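Side-chain contacts in KLLA0C04147p (Kluyveromyces lactis, PDB 5H2D), which binds ergosterol in its oxysterol-binding-protein-related domain, the part described here, and probably transfers sterol between membranes: residues Arg75-Leu80 with Tyr138-Glu143; Glu127-Ser132 with Val335-Pro340; Glu81-Leu86 with Pro159-Phe164. All blocks are in the same frame, centred on the assembly; numbering follows the deposited sequence.

Contact 1: residues Arg75-Leu80 with Tyr138-Glu143. With ERG (ergosterol), chain B.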
loop_
_atom_site.group_PDB
_atom_site.type_symbol
_atom_site.label_atom_id
_atom_site.label_comp_id
_atom_site.label_asym_id
_atom_site.label_seq_id
_atom_site.Cartn_x
_atom_site.Cartn_y
_atom_site.Cartn_z
ATOM N N ARG A 75 1.628 0.400 5.963
ATOM C CA ARG A 75 1.735 1.433 4.936
ATOM C C ARG A 75 1.339 0.891 3.574
ATOM O O ARG A 75 0.727 1.606 2.771
ATOM C CB ARG A 75 3.159 1.992 4.873
ATOM C CG ARG A 75 3.585 2.740 6.117
ATOM C CD ARG A 75 2.610 3.852 6.512
ATOM N NE ARG A 75 2.583 4.943 5.537
ATOM C CZ ARG A 75 3.369 6.019 5.589
ATOM N NH1 ARG A 75 4.229 6.176 6.594
ATOM N NH2 ARG A 75 3.266 6.941 4.643
ATOM N N VAL A 76 1.695 -0.362 3.282
ATOM C CA VAL A 76 1.296 -0.956 2.008
ATOM C C VAL A 76 -0.216 -1.150 1.943
ATOM O O VAL A 76 -0.820 -1.001 0.873
ATOM C CB VAL A 76 2.057 -2.273 1.785
ATOM C CG1 VAL A 76 1.510 -3.000 0.576
ATOM C CG2 VAL A 76 3.561 -1.982 1.607
ATOM N N ALA A 77 -0.862 -1.444 3.078
ATOM C CA ALA A 77 -2.320 -1.527 3.088
ATOM C C ALA A 77 -2.988 -0.191 2.784
ATOM O O ALA A 77 -4.155 -0.175 2.373
ATOM C CB ALA A 77 -2.809 -2.055 4.441
ATOM N N GLU A 78 -2.289 0.935 2.978
ATOM C CA GLU A 78 -2.869 2.218 2.610
ATOM C C GLU A 78 -3.066 2.365 1.102
ATOM O O GLU A 78 -3.711 3.330 0.676
ATOM C CB GLU A 78 -2.009 3.359 3.179
ATOM C CG GLU A 78 -2.031 3.373 4.720
ATOM C CD GLU A 78 -1.296 4.554 5.355
ATOM O OE1 GLU A 78 -1.600 5.725 5.026
ATOM O OE2 GLU A 78 -0.429 4.312 6.225
ATOM N N ASP A 79 -2.544 1.433 0.292
ATOM C CA ASP A 79 -2.929 1.358 -1.118
ATOM C C ASP A 79 -4.438 1.294 -1.270
ATOM O O ASP A 79 -4.986 1.707 -2.303
ATOM C CB ASP A 79 -2.371 0.104 -1.805
ATOM C CG ASP A 79 -0.886 0.144 -2.079
ATOM O OD1 ASP A 79 -0.247 1.222 -2.003
ATOM O OD2 ASP A 79 -0.365 -0.962 -2.378
ATOM N N LEU A 80 -5.120 0.764 -0.263
ATOM C CA LEU A 80 -6.541 0.449 -0.366
ATOM C C LEU A 80 -7.454 1.571 0.100
ATOM O O LEU A 80 -8.677 1.377 0.109
ATOM C CB LEU A 80 -6.838 -0.814 0.451
ATOM C CG LEU A 80 -6.021 -2.029 0.020
ATOM C CD1 LEU A 80 -6.417 -3.239 0.843
ATOM C CD2 LEU A 80 -6.209 -2.285 -1.481
ATOM N N TYR A 138 -13.836 -6.614 1.029
ATOM C CA TYR A 138 -12.495 -7.050 0.666
ATOM C C TYR A 138 -11.723 -7.550 1.884
ATOM O O TYR A 138 -12.026 -7.214 3.033
ATOM C CB TYR A 138 -11.689 -5.949 -0.066
ATOM C CG TYR A 138 -11.230 -4.741 0.738
ATOM C CD1 TYR A 138 -10.222 -4.852 1.688
ATOM C CD2 TYR A 138 -11.746 -3.469 0.480
ATOM C CE1 TYR A 138 -9.778 -3.746 2.392
ATOM C CE2 TYR A 138 -11.300 -2.353 1.174
ATOM C CZ TYR A 138 -10.315 -2.499 2.132
ATOM O OH TYR A 138 -9.869 -1.390 2.819
ATOM N N ARG A 139 -10.714 -8.378 1.600
ATOM C CA ARG A 139 -9.780 -8.870 2.602
ATOM C C ARG A 139 -8.372 -8.625 2.089
ATOM O O ARG A 139 -8.082 -8.889 0.920
ATOM C CB ARG A 139 -10.003 -10.366 2.908
ATOM C CG ARG A 139 -9.659 -11.316 1.767
ATOM C CD ARG A 139 -10.103 -12.742 2.104
ATOM N NE ARG A 139 -9.482 -13.706 1.208
ATOM C CZ ARG A 139 -9.746 -15.004 1.200
ATOM N NH1 ARG A 139 -10.659 -15.504 2.030
ATOM N NH2 ARG A 139 -9.110 -15.802 0.358
ATOM N N PHE A 140 -7.512 -8.112 2.964
ATOM C CA PHE A 140 -6.110 -7.838 2.687
ATOM C C PHE A 140 -5.249 -8.687 3.607
ATOM O O PHE A 140 -5.520 -8.780 4.805
ATOM C CB PHE A 140 -5.790 -6.350 2.925
ATOM C CG PHE A 140 -4.312 -6.020 2.928
ATOM C CD1 PHE A 140 -3.672 -5.646 1.747
ATOM C CD2 PHE A 140 -3.576 -6.056 4.107
ATOM C CE1 PHE A 140 -2.316 -5.334 1.751
ATOM C CE2 PHE A 140 -2.215 -5.737 4.110
ATOM C CZ PHE A 140 -1.601 -5.371 2.930
ATOM N N PHE A 141 -4.187 -9.271 3.059
ATOM C CA PHE A 141 -3.250 -10.026 3.872
ATOM C C PHE A 141 -1.837 -9.786 3.367
ATOM O O PHE A 141 -1.616 -9.672 2.157
ATOM C CB PHE A 141 -3.537 -11.532 3.844
ATOM C CG PHE A 141 -2.606 -12.310 4.710
ATOM C CD1 PHE A 141 -2.697 -12.216 6.093
ATOM C CD2 PHE A 141 -1.601 -13.080 4.156
ATOM C CE1 PHE A 141 -1.816 -12.911 6.910
ATOM C CE2 PHE A 141 -0.713 -13.779 4.970
ATOM C CZ PHE A 141 -0.829 -13.689 6.348
ATOM N N THR A 142 -0.881 -9.729 4.294
ATOM C CA THR A 142 0.512 -9.551 3.905
ATOM C C THR A 142 1.411 -10.276 4.900
ATOM O O THR A 142 1.090 -10.383 6.091
ATOM C CB THR A 142 0.878 -8.050 3.806
ATOM O OG1 THR A 142 2.235 -7.904 3.382
ATOM C CG2 THR A 142 0.718 -7.357 5.157
ATOM N N GLU A 143 2.533 -10.795 4.389
ATOM C CA GLU A 143 3.560 -11.447 5.195
ATOM C C GLU A 143 4.909 -10.828 4.862
ATOM O O GLU A 143 5.208 -10.570 3.692
ATOM C CB GLU A 143 3.623 -12.962 4.936
ATOM C CG GLU A 143 4.734 -13.681 5.701
ATOM C CD GLU A 143 4.749 -15.197 5.463
ATOM O OE1 GLU A 143 5.525 -15.893 6.141
ATOM O OE2 GLU A 143 3.986 -15.684 4.609
HETATM C C1 ERG B . 4.711 4.827 -0.489
HETATM C C2 ERG B . 3.465 4.062 -0.930
HETATM C C3 ERG B . 3.858 2.617 -1.089
HETATM C C4 ERG B . 4.380 2.059 0.236
HETATM C C5 ERG B . 5.421 2.869 0.801
HETATM C C6 ERG B . 6.418 2.256 1.547
HETATM C C7 ERG B . 7.436 2.975 2.194
HETATM C C8 ERG B . 7.481 4.371 2.122
HETATM C C9 ERG B . 6.615 5.020 1.194
HETATM C C10 ERG B . 5.301 4.283 0.820
HETATM C C11 ERG B . 6.367 6.558 1.502
HETATM C C12 ERG B . 7.618 7.278 2.015
HETATM C C13 ERG B . 8.161 6.493 3.227
HETATM C C14 ERG B . 8.596 5.124 2.658
HETATM C C15 ERG B . 9.352 4.527 3.828
HETATM C C16 ERG B . 10.101 5.739 4.453
HETATM C C17 ERG B . 9.527 6.981 3.719
HETATM C C18 ERG B . 7.144 6.397 4.386
HETATM C C19 ERG B . 4.298 4.530 1.981
HETATM C C20 ERG B . 9.575 8.199 4.671
HETATM C C21 ERG B . 8.962 9.470 4.096
HETATM C C22 ERG B . 11.050 8.446 4.958
HETATM C C23 ERG B . 11.601 8.238 6.333
HETATM C C24 ERG B . 13.091 8.460 6.588
HETATM C C25 ERG B . 13.251 9.191 7.928
HETATM C C26 ERG B . 12.550 10.550 7.824
HETATM C C27 ERG B . 14.724 9.452 8.283
HETATM C C28 ERG B . 13.737 7.088 6.622
HETATM O O1 ERG B . 2.711 1.822 -1.561
HETATM O O HOH W 1 -10.784 0.967 1.776
#
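Ala77 lays its methyl over one face of the Phe140 ring, with CB 3.9 Å from the ring centroid and 19° off the normal, displaced toward the CE2 and CZ rim. This CH-pi contact joins helix 72-77 to strand 138-146 inside the oxysterol-binding fold. The Phe140 ring reaches the helix because its CG stands anti to the backbone N (chi1 169°). Leu80, in the 3-10 turn that follows, carries a single methyl into the angle between two aromatic side chains: CD1 lies 3.7 Å from Tyr138 CE1 and 3.8 Å from Phe140 CD1, oblique to both rings. A water bridges Leu80 O, to which it donates, and Tyr138 OH, 2.7 Å from each, and lies in the plane of the tyrosine ring. The same segment, 75-80, also turns polar groups to the sterol. Asp79 OD1 lies 3.1 Å from the ergosterol hydroxyl O1, which also bonds Lys205, itself paired with Asp79 OD2. Arg75, bent at chi2 and chi3, brings NH1 to 3.7 Å from methyl C18 and pairs NE with Glu78. Segment 75-80 thus turns apolar groups to the strand and charged groups to ergosterol, where Asp79 and Lys205 would probably help polarise the hydroxyl.

Contact 2: residues Glu127-Ser132 with Val335-Pro340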
loop_
_atom_site.group_PDB
_atom_site.type_symbol
_atom_site.label_atom_id
_atom_site.label_comp_id
_atom_site.label_asym_id
_atom_site.label_seq_id
_atom_site.Cartn_x
_atom_site.Cartn_y
_atom_site.Cartn_z
ATOM N N GLU A 127 6.518 -11.666 10.224
ATOM C CA GLU A 127 5.414 -10.838 10.685
ATOM C C GLU A 127 4.318 -10.818 9.624
ATOM O O GLU A 127 4.590 -10.872 8.422
ATOM C CB GLU A 127 5.906 -9.419 10.973
ATOM C CG GLU A 127 4.882 -8.538 11.701
ATOM C CD GLU A 127 5.438 -7.201 12.188
ATOM O OE1 GLU A 127 4.633 -6.259 12.368
ATOM O OE2 GLU A 127 6.657 -7.087 12.419
ATOM N N THR A 128 3.066 -10.782 10.070
ATOM C CA THR A 128 1.933 -10.744 9.167
ATOM C C THR A 128 1.025 -9.577 9.523
ATOM O O THR A 128 1.096 -9.021 10.616
ATOM C CB THR A 128 1.116 -12.045 9.218
ATOM O OG1 THR A 128 0.679 -12.272 10.571
ATOM C CG2 THR A 128 1.958 -13.226 8.775
ATOM N N PHE A 129 0.164 -9.209 8.580
ATOM C CA PHE A 129 -0.865 -8.231 8.895
ATOM C C PHE A 129 -2.092 -8.536 8.049
ATOM O O PHE A 129 -1.993 -8.681 6.829
ATOM C CB PHE A 129 -0.379 -6.784 8.672
ATOM C CG PHE A 129 -1.474 -5.741 8.858
ATOM C CD1 PHE A 129 -2.030 -5.523 10.112
ATOM C CD2 PHE A 129 -1.950 -4.996 7.785
ATOM C CE1 PHE A 129 -3.045 -4.596 10.284
ATOM C CE2 PHE A 129 -2.960 -4.057 7.961
ATOM C CZ PHE A 129 -3.506 -3.863 9.214
ATOM N N GLU A 130 -3.238 -8.664 8.707
ATOM C CA GLU A 130 -4.504 -8.862 8.019
ATOM C C GLU A 130 -5.401 -7.656 8.232
ATOM O O GLU A 130 -5.297 -6.956 9.246
ATOM C CB GLU A 130 -5.219 -10.110 8.533
ATOM C CG GLU A 130 -5.509 -10.047 10.022
ATOM C CD GLU A 130 -6.609 -11.025 10.435
ATOM O OE1 GLU A 130 -7.769 -10.572 10.552
ATOM O OE2 GLU A 130 -6.296 -12.232 10.606
ATOM N N TYR A 131 -6.280 -7.409 7.265
ATOM C CA TYR A 131 -7.239 -6.312 7.380
ATOM C C TYR A 131 -8.391 -6.596 6.428
ATOM O O TYR A 131 -8.200 -6.622 5.207
ATOM C CB TYR A 131 -6.567 -4.975 7.062
ATOM C CG TYR A 131 -7.406 -3.722 7.179
ATOM C CD1 TYR A 131 -7.604 -3.112 8.414
ATOM C CD2 TYR A 131 -7.934 -3.107 6.047
ATOM C CE1 TYR A 131 -8.341 -1.939 8.525
ATOM C CE2 TYR A 131 -8.668 -1.925 6.144
ATOM C CZ TYR A 131 -8.865 -1.353 7.381
ATOM O OH TYR A 131 -9.577 -0.186 7.474
ATOM N N SER A 132 -9.580 -6.822 6.981
ATOM C CA SER A 132 -10.763 -7.031 6.162
ATOM C C SER A 132 -11.762 -5.919 6.423
ATOM O O SER A 132 -11.819 -5.351 7.519
ATOM C CB SER A 132 -11.400 -8.391 6.450
ATOM O OG SER A 132 -10.505 -9.440 6.126
ATOM N N VAL A 335 -5.372 5.271 10.957
ATOM C CA VAL A 335 -5.758 5.025 12.343
ATOM C C VAL A 335 -6.491 3.698 12.496
ATOM O O VAL A 335 -6.402 3.048 13.553
ATOM C CB VAL A 335 -6.594 6.214 12.862
ATOM C CG1 VAL A 335 -7.301 5.850 14.181
ATOM C CG2 VAL A 335 -5.695 7.417 13.101
ATOM N N THR A 336 -7.190 3.238 11.446
ATOM C CA THR A 336 -7.929 1.982 11.583
ATOM C C THR A 336 -7.034 0.744 11.562
ATOM O O THR A 336 -7.481 -0.333 11.976
ATOM C CB THR A 336 -8.989 1.814 10.481
ATOM O OG1 THR A 336 -8.363 1.502 9.222
ATOM C CG2 THR A 336 -9.869 3.055 10.354
ATOM N N LEU A 337 -5.785 0.861 11.101
ATOM C CA LEU A 337 -5.048 -0.325 10.686
ATOM C C LEU A 337 -4.451 -1.083 11.865
ATOM O O LEU A 337 -4.541 -2.315 11.921
ATOM C CB LEU A 337 -3.938 0.068 9.711
ATOM C CG LEU A 337 -4.437 0.588 8.364
ATOM C CD1 LEU A 337 -3.276 1.111 7.518
ATOM C CD2 LEU A 337 -5.200 -0.480 7.607
ATOM N N ASN A 338 -3.798 -0.377 12.786
ATOM C CA ASN A 338 -3.159 -1.023 13.928
ATOM C C ASN A 338 -4.075 -1.112 15.141
ATOM O O ASN A 338 -3.584 -1.161 16.276
ATOM C CB ASN A 338 -1.865 -0.298 14.304
ATOM C CG ASN A 338 -0.903 -1.204 15.053
ATOM O OD1 ASN A 338 -0.753 -2.368 14.704
ATOM N ND2 ASN A 338 -0.275 -0.681 16.114
ATOM N N ALA A 339 -5.385 -1.149 14.932
ATOM C CA ALA A 339 -6.336 -1.162 16.046
ATOM C C ALA A 339 -6.437 -2.556 16.648
ATOM O O ALA A 339 -6.764 -3.506 15.930
ATOM C CB ALA A 339 -7.709 -0.715 15.566
ATOM N N PRO A 340 -6.188 -2.724 17.957
ATOM C CA PRO A 340 -6.346 -4.039 18.611
ATOM C C PRO A 340 -7.806 -4.283 18.976
ATOM O O PRO A 340 -8.192 -4.336 20.154
ATOM C CB PRO A 340 -5.440 -3.904 19.837
ATOM C CG PRO A 340 -5.583 -2.461 20.214
ATOM C CD PRO A 340 -5.692 -1.699 18.894
#
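Tyr131 and Phe129, both on strand 128-133, an antiparallel strand of this OSBP-related lipid-binding domain, reach across to the weakly bonded part of helix 332-337. The segments are 203 residues apart in sequence, so the contact brings a late helix onto an early strand of the domain. Packing is closest around Tyr131. Leu337 sets its CD2 methyl almost exactly above the centre of the tyrosine ring, 3.6 Å from the centroid and 12° off the normal, a well-formed CH-pi contact in which the two side chains meet at about a right angle. The leucine CB does not itself point at the strand; the outer end of the side chain makes the approach. Tyr131, with CG anti to the backbone N (chi1 -178°), extends far enough for its hydroxyl to pass the leucine and meet Thr336.

The Phe129 half is looser. Its ring offers an edge, not a face: CE1 comes 3.2 Å from Leu337 O, which lies near the ring plane, whereas the nearest side-chain approach is 4.0 Å, between CZ and Leu337 CB. Other parts of the fold add to this side, for Phe129 also touches Leu73, Gln74 and Ala77 of helix 72-77. Beyond Leu337 the chain draws away from the strand: Asn338 directs its CB away, and the segment runs on to Pro340, which is partly exposed.

The buried tyrosine hydroxyl is therefore satisfied at the compact end. It donates to Thr336, whose own hydroxyl is also hydrogen-bonded to Phe333 O one turn earlier in the helix, and the distance from Tyr131 OH to Thr336 OG1 is 2.7 Å.

Contact 3: residues Glu81-Leu86 with Pro159-Phe164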
loop_
_atom_site.group_PDB
_atom_site.type_symbol
_atom_site.label_atom_id
_atom_site.label_comp_id
_atom_site.label_asym_id
_atom_site.label_seq_id
_atom_site.Cartn_x
_atom_site.Cartn_y
_atom_site.Cartn_z
ATOM N N GLU A 81 -6.910 2.731 0.491
ATOM C CA GLU A 81 -7.749 3.759 1.103
ATOM C C GLU A 81 -8.916 4.139 0.198
ATOM O O GLU A 81 -10.038 4.344 0.677
ATOM C CB GLU A 81 -6.923 5.003 1.441
ATOM C CG GLU A 81 -7.752 6.092 2.094
ATOM C CD GLU A 81 -6.911 7.265 2.607
ATOM O OE1 GLU A 81 -5.663 7.206 2.534
ATOM O OE2 GLU A 81 -7.496 8.259 3.080
ATOM N N TYR A 82 -8.675 4.239 -1.105
ATOM C CA TYR A 82 -9.708 4.641 -2.061
ATOM C C TYR A 82 -10.073 3.495 -3.002
ATOM O O TYR A 82 -10.282 3.695 -4.198
ATOM C CB TYR A 82 -9.251 5.865 -2.849
ATOM C CG TYR A 82 -8.879 7.036 -1.955
ATOM C CD1 TYR A 82 -9.842 7.951 -1.530
ATOM C CD2 TYR A 82 -7.566 7.230 -1.532
ATOM C CE1 TYR A 82 -9.518 9.029 -0.710
ATOM C CE2 TYR A 82 -7.228 8.308 -0.721
ATOM C CZ TYR A 82 -8.201 9.194 -0.298
ATOM O OH TYR A 82 -7.847 10.254 0.509
ATOM N N ALA A 83 -10.138 2.277 -2.466
ATOM C CA ALA A 83 -10.423 1.092 -3.261
ATOM C C ALA A 83 -11.816 1.108 -3.891
ATOM O O ALA A 83 -12.055 0.307 -4.802
ATOM C CB ALA A 83 -10.256 -0.164 -2.400
ATOM N N ASP A 84 -12.725 1.982 -3.436
ATOM C CA ASP A 84 -14.004 2.153 -4.132
ATOM C C ASP A 84 -13.790 2.405 -5.616
ATOM O O ASP A 84 -14.642 2.048 -6.442
ATOM C CB ASP A 84 -14.802 3.315 -3.523
ATOM C CG ASP A 84 -15.460 2.956 -2.191
ATOM O OD1 ASP A 84 -15.419 1.776 -1.801
ATOM O OD2 ASP A 84 -16.029 3.860 -1.533
ATOM N N LEU A 85 -12.667 3.037 -5.976
ATOM C CA LEU A 85 -12.376 3.307 -7.383
ATOM C C LEU A 85 -12.347 2.032 -8.207
ATOM O O LEU A 85 -12.635 2.066 -9.412
ATOM C CB LEU A 85 -11.042 4.046 -7.525
ATOM C CG LEU A 85 -11.063 5.491 -7.041
ATOM C CD1 LEU A 85 -9.656 6.046 -6.897
ATOM C CD2 LEU A 85 -11.872 6.350 -7.999
ATOM N N LEU A 86 -11.981 0.905 -7.588
ATOM C CA LEU A 86 -11.850 -0.338 -8.331
ATOM C C LEU A 86 -13.206 -0.973 -8.610
ATOM O O LEU A 86 -13.371 -1.619 -9.649
ATOM C CB LEU A 86 -10.929 -1.298 -7.578
ATOM C CG LEU A 86 -9.499 -0.765 -7.436
ATOM C CD1 LEU A 86 -8.663 -1.811 -6.732
ATOM C CD2 LEU A 86 -8.915 -0.427 -8.793
ATOM N N PRO A 159 -14.974 -9.232 -4.392
ATOM C CA PRO A 159 -15.787 -9.880 -5.432
ATOM C C PRO A 159 -15.451 -9.422 -6.847
ATOM O O PRO A 159 -15.432 -10.249 -7.767
ATOM C CB PRO A 159 -17.222 -9.519 -5.033
ATOM C CG PRO A 159 -17.175 -9.405 -3.556
ATOM C CD PRO A 159 -15.811 -8.749 -3.274
ATOM N N LYS A 160 -15.141 -8.139 -7.048
ATOM C CA LYS A 160 -14.943 -7.609 -8.391
ATOM C C LYS A 160 -13.481 -7.373 -8.757
ATOM O O LYS A 160 -13.196 -7.034 -9.907
ATOM C CB LYS A 160 -15.717 -6.299 -8.561
ATOM C CG LYS A 160 -17.211 -6.419 -8.278
ATOM C CD LYS A 160 -17.961 -5.164 -8.712
ATOM C CE LYS A 160 -19.448 -5.293 -8.399
ATOM N NZ LYS A 160 -20.293 -4.737 -9.491
ATOM N N TRP A 161 -12.546 -7.536 -7.822
ATOM C CA TRP A 161 -11.155 -7.224 -8.128
ATOM C C TRP A 161 -10.243 -7.890 -7.105
ATOM O O TRP A 161 -10.634 -8.107 -5.956
ATOM C CB TRP A 161 -10.892 -5.707 -8.142
ATOM C CG TRP A 161 -11.345 -4.995 -6.884
ATOM C CD1 TRP A 161 -12.548 -4.383 -6.678
ATOM C CD2 TRP A 161 -10.597 -4.821 -5.669
ATOM N NE1 TRP A 161 -12.604 -3.844 -5.415
ATOM C CE2 TRP A 161 -11.418 -4.102 -4.772
ATOM C CE3 TRP A 161 -9.320 -5.204 -5.256
ATOM C CZ2 TRP A 161 -10.998 -3.758 -3.483
ATOM C CZ3 TRP A 161 -8.903 -4.861 -3.974
ATOM C CH2 TRP A 161 -9.743 -4.154 -3.102
ATOM N N ASP A 162 -9.035 -8.221 -7.549
ATOM C CA ASP A 162 -7.950 -8.646 -6.676
ATOM C C ASP A 162 -6.788 -7.679 -6.849
ATOM O O ASP A 162 -6.690 -6.968 -7.853
ATOM C CB ASP A 162 -7.477 -10.068 -6.999
ATOM C CG ASP A 162 -8.602 -11.076 -6.991
ATOM O OD1 ASP A 162 -9.474 -11.003 -6.098
ATOM O OD2 ASP A 162 -8.613 -11.926 -7.912
ATOM N N PHE A 163 -5.891 -7.662 -5.865
ATOM C CA PHE A 163 -4.734 -6.768 -5.908
ATOM C C PHE A 163 -3.624 -7.407 -5.093
ATOM O O PHE A 163 -3.786 -7.614 -3.888
ATOM C CB PHE A 163 -5.077 -5.381 -5.352
ATOM C CG PHE A 163 -3.948 -4.380 -5.435
ATOM C CD1 PHE A 163 -3.235 -4.192 -6.618
ATOM C CD2 PHE A 163 -3.648 -3.569 -4.347
ATOM C CE1 PHE A 163 -2.208 -3.238 -6.695
ATOM C CE2 PHE A 163 -2.639 -2.621 -4.429
ATOM C CZ PHE A 163 -1.917 -2.461 -5.598
ATOM N N PHE A 164 -2.490 -7.691 -5.724
ATOM C CA PHE A 164 -1.391 -8.298 -4.986
ATOM C C PHE A 164 -0.067 -7.844 -5.575
ATOM O O PHE A 164 0.011 -7.396 -6.723
ATOM C CB PHE A 164 -1.489 -9.836 -4.968
ATOM C CG PHE A 164 -1.349 -10.500 -6.329
ATOM C CD1 PHE A 164 -0.096 -10.830 -6.829
ATOM C CD2 PHE A 164 -2.476 -10.853 -7.063
ATOM C CE1 PHE A 164 0.031 -11.475 -8.071
ATOM C CE2 PHE A 164 -2.346 -11.501 -8.304
ATOM C CZ PHE A 164 -1.099 -11.805 -8.788
#
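Leu86 packs over one face of the Trp161 indole and touches it at two places. Its CB covers the five-membered ring, 3.6 Å from the centroid and 11° off the normal, a CH-pi contact in which the nearest ring atom is Trp161 CD1. Its own CD1 methyl lies above the six-membered side of the indole, 3.7 Å from Trp161 CD2 and 3.8 Å from CE3, offset toward the rim. The leucine and the tryptophan run across each other at about a right angle. Ala83, three residues earlier, adds its CB at 3.8 Å from Trp161 CZ2, meeting the six-membered ring obliquely.

The spacing of these two residues is set by the backbone leading into helix 84-90, where Leu86 N bonds Ala83 O at 2.9 Å. On the opposing segment, Trp161 opens strand 161-173. Its CG occupies the position between the backbone N and the carbonyl carbon (chi1 53°), which turns the indole toward the helix.

Further out, Trp161 is also touched by Ile190 of strand 178-190 and by Asn87 of the same helix, and Leu86 packs on Leu188 and on Phe105 of helix 95-108. The residues flanking Trp161 are tied by salt bridges, Lys160 to Asp193 and Asp162 to Arg191.

No hydrogen bond crosses between the two segments. Segment 81-86 therefore meets the strand through apolar and CH-pi contact, while the charged ends of Lys160 and Asp162 pair with partners outside the two segments.

All three contacts involve antiparallel strands of the sterol-binding domain, and along the chain their segments interleave: 75-80 and 81-86 come first, then 127-132, 138-143 and 159-164, and lastly 335-340. Contacts 1 and 2 have centres about 9 Å apart and share neighbouring strands, 128-133 and 138-146, joined by backbone bonds such as Phe140 N to Tyr131 O. Contact 3, centred about 11 Å from contact 1, continues it along the chain through successive helices, 72-77 and 84-90; Phe163 touches both Asp79 and Leu80. Contacts 2 and 3, about 18 Å apart between centres, do not touch. Contact 1, which includes ergosterol-pocket residues, thus connects the other two.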